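Protein ElaA (PDB 1XEB) probably acts as an N-acetyltransferase of the GNAT superfamily, transferring an acetyl group from acetyl-coenzyme A to an amine. Local coordinates at residues P112-Q122 against Y137-R148. Residues are numbered along the deposited sequence; the frame is centred on the assembly and turned at random.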
loop_
_atom_site.group_PDB
_atom_site.type_symbol
_atom_site.label_atom_id
_atom_site.label_comp_id
_atom_site.label_asym_id
_atom_site.label_seq_id
_atom_site.Cartn_x
_atom_site.Cartn_y
_atom_site.Cartn_z
ATOM N N PRO A 112 -2.367 -1.597 15.731
ATOM C CA PRO A 112 -1.104 -1.123 15.169
ATOM C C PRO A 112 -0.976 -1.455 13.689
ATOM O O PRO A 112 -1.499 -2.462 13.228
ATOM C CB PRO A 112 -0.051 -1.820 16.033
ATOM C CG PRO A 112 -0.743 -3.018 16.515
ATOM C CD PRO A 112 -2.119 -2.528 16.838
ATOM N N VAL A 113 -0.271 -0.588 12.962
ATOM C CA VAL A 113 -0.067 -0.739 11.527
ATOM C C VAL A 113 1.336 -1.249 11.183
ATOM O O VAL A 113 2.341 -0.782 11.742
ATOM C CB VAL A 113 -0.310 0.618 10.799
ATOM C CG1 VAL A 113 -0.132 0.439 9.301
ATOM C CG2 VAL A 113 -1.727 1.122 11.090
ATOM N N TYR A 114 1.403 -2.200 10.254
ATOM C CA TYR A 114 2.683 -2.770 9.857
ATOM C C TYR A 114 2.934 -2.668 8.358
ATOM O O TYR A 114 2.022 -2.802 7.547
ATOM C CB TYR A 114 2.778 -4.239 10.321
ATOM C CG TYR A 114 4.033 -4.960 9.873
ATOM C CD1 TYR A 114 4.153 -5.462 8.574
ATOM C CD2 TYR A 114 5.123 -5.081 10.718
ATOM C CE1 TYR A 114 5.335 -6.062 8.134
ATOM C CE2 TYR A 114 6.306 -5.673 10.293
ATOM C CZ TYR A 114 6.413 -6.161 8.999
ATOM O OH TYR A 114 7.607 -6.723 8.560
ATOM N N LEU A 115 4.188 -2.415 7.999
ATOM C CA LEU A 115 4.559 -2.337 6.596
ATOM C C LEU A 115 5.978 -2.817 6.435
ATOM O O LEU A 115 6.768 -2.812 7.388
ATOM C CB LEU A 115 4.407 -0.902 6.047
ATOM C CG LEU A 115 5.224 0.270 6.628
ATOM C CD1 LEU A 115 6.679 0.169 6.245
ATOM C CD2 LEU A 115 4.669 1.571 6.075
ATOM N N SER A 116 6.272 -3.260 5.219
ATOM C CA SER A 116 7.579 -3.753 4.836
ATOM C C SER A 116 8.156 -2.621 4.009
ATOM O O SER A 116 7.759 -2.411 2.859
ATOM C CB SER A 116 7.426 -5.005 3.986
ATOM O OG SER A 116 8.659 -5.379 3.416
ATOM N N ALA A 117 9.086 -1.889 4.614
ATOM C CA ALA A 117 9.715 -0.730 3.984
ATOM C C ALA A 117 11.070 -1.023 3.373
ATOM O O ALA A 117 11.813 -1.862 3.871
ATOM C CB ALA A 117 9.862 0.385 5.012
ATOM N N GLN A 118 11.400 -0.323 2.296
ATOM C CA GLN A 118 12.705 -0.518 1.701
ATOM C C GLN A 118 13.738 -0.054 2.738
ATOM O O GLN A 118 13.609 1.007 3.345
ATOM C CB GLN A 118 12.843 0.278 0.405
ATOM C CG GLN A 118 11.801 -0.065 -0.639
ATOM C CD GLN A 118 12.304 0.145 -2.065
ATOM O OE1 GLN A 118 13.120 1.041 -2.326
ATOM N NE2 GLN A 118 11.807 -0.678 -2.998
ATOM N N ALA A 119 14.749 -0.881 2.952
ATOM C CA ALA A 119 15.799 -0.602 3.914
ATOM C C ALA A 119 16.172 0.870 4.039
ATOM O O ALA A 119 16.257 1.387 5.154
ATOM C CB ALA A 119 17.029 -1.418 3.567
ATOM N N HIS A 120 16.378 1.549 2.911
ATOM C CA HIS A 120 16.783 2.951 2.953
ATOM C C HIS A 120 15.744 3.986 3.407
ATOM O O HIS A 120 16.029 4.780 4.309
ATOM C CB HIS A 120 17.405 3.387 1.607
ATOM C CG HIS A 120 16.434 3.459 0.469
ATOM N ND1 HIS A 120 16.251 2.421 -0.420
ATOM C CD2 HIS A 120 15.591 4.444 0.075
ATOM C CE1 HIS A 120 15.338 2.764 -1.312
ATOM N NE2 HIS A 120 14.922 3.987 -1.033
ATOM N N LEU A 121 14.555 4.008 2.816
ATOM C CA LEU A 121 13.577 5.001 3.252
ATOM C C LEU A 121 13.013 4.652 4.620
ATOM O O LEU A 121 11.816 4.778 4.873
ATOM C CB LEU A 121 12.450 5.168 2.218
ATOM C CG LEU A 121 12.104 4.039 1.247
ATOM C CD1 LEU A 121 11.746 2.806 2.037
ATOM C CD2 LEU A 121 10.941 4.456 0.338
ATOM N N GLN A 122 13.909 4.233 5.509
ATOM C CA GLN A 122 13.547 3.838 6.866
ATOM C C GLN A 122 13.242 5.058 7.751
ATOM O O GLN A 122 12.401 4.981 8.650
ATOM C CB GLN A 122 14.679 2.984 7.461
ATOM C CG GLN A 122 14.396 2.369 8.818
ATOM C CD GLN A 122 15.531 1.464 9.311
ATOM O OE1 GLN A 122 15.628 1.154 10.506
ATOM N NE2 GLN A 122 16.383 1.028 8.389
ATOM N N TYR A 137 16.008 -7.793 5.442
ATOM C CA TYR A 137 15.851 -8.995 4.629
ATOM C C TYR A 137 15.720 -8.602 3.164
ATOM O O TYR A 137 15.538 -7.432 2.849
ATOM C CB TYR A 137 14.621 -9.788 5.082
ATOM C CG TYR A 137 13.332 -8.990 5.145
ATOM C CD1 TYR A 137 12.530 -8.812 4.011
ATOM C CD2 TYR A 137 12.901 -8.422 6.348
ATOM C CE1 TYR A 137 11.328 -8.089 4.085
ATOM C CE2 TYR A 137 11.713 -7.704 6.427
ATOM C CZ TYR A 137 10.936 -7.542 5.296
ATOM O OH TYR A 137 9.768 -6.830 5.386
ATOM N N LEU A 138 15.810 -9.572 2.266
ATOM C CA LEU A 138 15.725 -9.259 0.845
ATOM C C LEU A 138 14.381 -9.490 0.171
ATOM O O LEU A 138 13.645 -10.416 0.494
ATOM C CB LEU A 138 16.801 -10.023 0.058
ATOM C CG LEU A 138 18.271 -9.672 0.307
ATOM C CD1 LEU A 138 18.473 -8.175 0.092
ATOM C CD2 LEU A 138 18.677 -10.066 1.721
ATOM N N GLU A 139 14.091 -8.611 -0.779
ATOM C CA GLU A 139 12.888 -8.647 -1.604
ATOM C C GLU A 139 13.433 -8.260 -2.988
ATOM O O GLU A 139 13.918 -7.146 -3.168
ATOM C CB GLU A 139 11.851 -7.618 -1.113
ATOM C CG GLU A 139 10.750 -8.187 -0.199
ATOM C CD GLU A 139 9.690 -7.151 0.201
ATOM O OE1 GLU A 139 9.280 -6.328 -0.649
ATOM O OE2 GLU A 139 9.250 -7.171 1.373
ATOM N N ASP A 140 13.378 -9.182 -3.948
ATOM C CA ASP A 140 13.912 -8.936 -5.291
ATOM C C ASP A 140 15.313 -8.367 -5.120
ATOM O O ASP A 140 15.709 -7.425 -5.803
ATOM C CB ASP A 140 13.046 -7.935 -6.071
ATOM C CG ASP A 140 13.634 -7.587 -7.452
ATOM O OD1 ASP A 140 13.451 -6.434 -7.903
ATOM O OD2 ASP A 140 14.269 -8.458 -8.091
ATOM N N ASP A 141 16.056 -8.940 -4.184
ATOM C CA ASP A 141 17.416 -8.497 -3.913
ATOM C C ASP A 141 17.502 -7.039 -3.446
ATOM O O ASP A 141 18.580 -6.438 -3.479
ATOM C CB ASP A 141 18.305 -8.694 -5.150
ATOM C CG ASP A 141 19.643 -9.344 -4.808
ATOM O OD1 ASP A 141 19.633 -10.541 -4.427
ATOM O OD2 ASP A 141 20.696 -8.663 -4.909
ATOM N N ILE A 142 16.375 -6.475 -3.018
ATOM C CA ILE A 142 16.354 -5.106 -2.514
ATOM C C ILE A 142 16.178 -5.186 -1.005
ATOM O O ILE A 142 15.240 -5.809 -0.514
ATOM C CB ILE A 142 15.170 -4.300 -3.056
ATOM C CG1 ILE A 142 15.271 -4.133 -4.575
ATOM C CG2 ILE A 142 15.143 -2.941 -2.367
ATOM C CD1 ILE A 142 16.210 -3.013 -5.018
ATOM N N PRO A 143 17.077 -4.552 -0.245
ATOM C CA PRO A 143 16.918 -4.622 1.211
ATOM C C PRO A 143 15.680 -3.914 1.755
ATOM O O PRO A 143 15.410 -2.761 1.431
ATOM C CB PRO A 143 18.231 -4.042 1.738
ATOM C CG PRO A 143 18.738 -3.202 0.603
ATOM C CD PRO A 143 18.390 -4.002 -0.615
ATOM N N HIS A 144 14.933 -4.643 2.582
ATOM C CA HIS A 144 13.707 -4.165 3.207
ATOM C C HIS A 144 13.810 -4.392 4.700
ATOM O O HIS A 144 14.687 -5.104 5.170
ATOM C CB HIS A 144 12.494 -4.937 2.691
ATOM C CG HIS A 144 11.984 -4.457 1.373
ATOM N ND1 HIS A 144 12.744 -4.488 0.226
ATOM C CD2 HIS A 144 10.777 -3.952 1.014
ATOM C CE1 HIS A 144 12.027 -4.028 -0.785
ATOM N NE2 HIS A 144 10.828 -3.696 -0.333
ATOM N N ILE A 145 12.886 -3.806 5.442
ATOM C CA ILE A 145 12.891 -3.932 6.878
ATOM C C ILE A 145 11.460 -3.710 7.344
ATOM O O ILE A 145 10.804 -2.774 6.924
ATOM C CB ILE A 145 13.868 -2.883 7.490
ATOM C CG1 ILE A 145 13.948 -3.033 9.000
ATOM C CG2 ILE A 145 13.425 -1.473 7.124
ATOM C CD1 ILE A 145 15.099 -2.226 9.593
ATOM N N GLY A 146 10.967 -4.597 8.192
ATOM C CA GLY A 146 9.612 -4.450 8.669
ATOM C C GLY A 146 9.530 -3.426 9.775
ATOM O O GLY A 146 10.333 -3.431 10.705
HETATM N N MSE A 147 8.532 -2.557 9.680
HETATM C CA MSE A 147 8.330 -1.506 10.658
HETATM C C MSE A 147 6.879 -1.473 11.084
HETATM O O MSE A 147 5.984 -1.739 10.274
HETATM C CB MSE A 147 8.708 -0.151 10.044
HETATM C CG MSE A 147 10.079 -0.137 9.383
HETATM SE SE MSE A 147 10.595 1.600 8.665
HETATM C CE MSE A 147 11.050 2.442 10.353
ATOM N N ARG A 148 6.636 -1.164 12.354
ATOM C CA ARG A 148 5.267 -1.064 12.835
ATOM C C ARG A 148 5.076 0.244 13.576
ATOM O O ARG A 148 6.003 0.773 14.183
ATOM C CB ARG A 148 4.891 -2.241 13.743
ATOM C CG ARG A 148 5.597 -2.258 15.068
ATOM C CD ARG A 148 4.614 -2.127 16.207
ATOM N NE ARG A 148 3.633 -3.201 16.215
ATOM C CZ ARG A 148 2.781 -3.423 17.213
ATOM N NH1 ARG A 148 1.906 -4.423 17.136
ATOM N NH2 ARG A 148 2.815 -2.653 18.295
HETATM O O HOH W 1 9.576 -2.588 -2.583
HETATM O O HOH W 2 16.846 -0.114 0.485
#
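Tyr-137 points its hydroxyl at Ser-116: OH donates to OG over 2.7 Å, the serine oxygen lying at the edge of the ring. Ser-116 OG in turn donates a hydrogen bond to Glu-139 OE2, 2.8 Å away and met on the syn side, 28° out of the carboxylate plane. With its OG anti to the backbone N (chi1 170°), the serine stands between the two residues, so that OG accepts from the tyrosine and donates to the glutamate, joining the two side chains. A type I' turn, Glu-139 to Ile-142, then reverses the chain. Pro-143 follows, its O accepting from Ala-119 N while its CB meets the alanine CB. The imidazole of His-144 is pinned within its own strand by ND1 donating to Ile-142 O; Gln-118 CA rides over one face as a CH-pi contact, 4.0 Å from the centroid, and Glu-139 OE1 lies above the opposite face, offset toward the rim. A water bridges His-144 NE2 to Gln-118 NE2.

Strand 142-148 runs antiparallel to 113-118, the strand that itself lies parallel to 76-83, in the C-terminal half of the mixed GNAT sheet. Ile-145 and Ala-117 exchange two backbone bonds, and CD1 of the isoleucine reaches the carboxamide of Gln-122, which donates through NE2 to Ala-119 O. At Gly-146 the absent side chain leaves room for Tyr-114, whose OH comes within 3.0 Å of the glycine CA. Selenomethionine Met-147 trades nearly straight backbone bonds with Leu-115. On the face that carries Leu-115, Ala-117 and Ile-145, its SE lies 3.9 Å from Ala-117 CB, and CE bends round to Gln-122 CG, beside Tyr-125 of helix 122-126. Arg-148 lays one face of its guanidinium on Pro-112, with Pro-112 CB 3.4 Å above the guanidinium plane, over its centre, while NH2 forms a salt bridge to the terminal carboxylate of Ala-150.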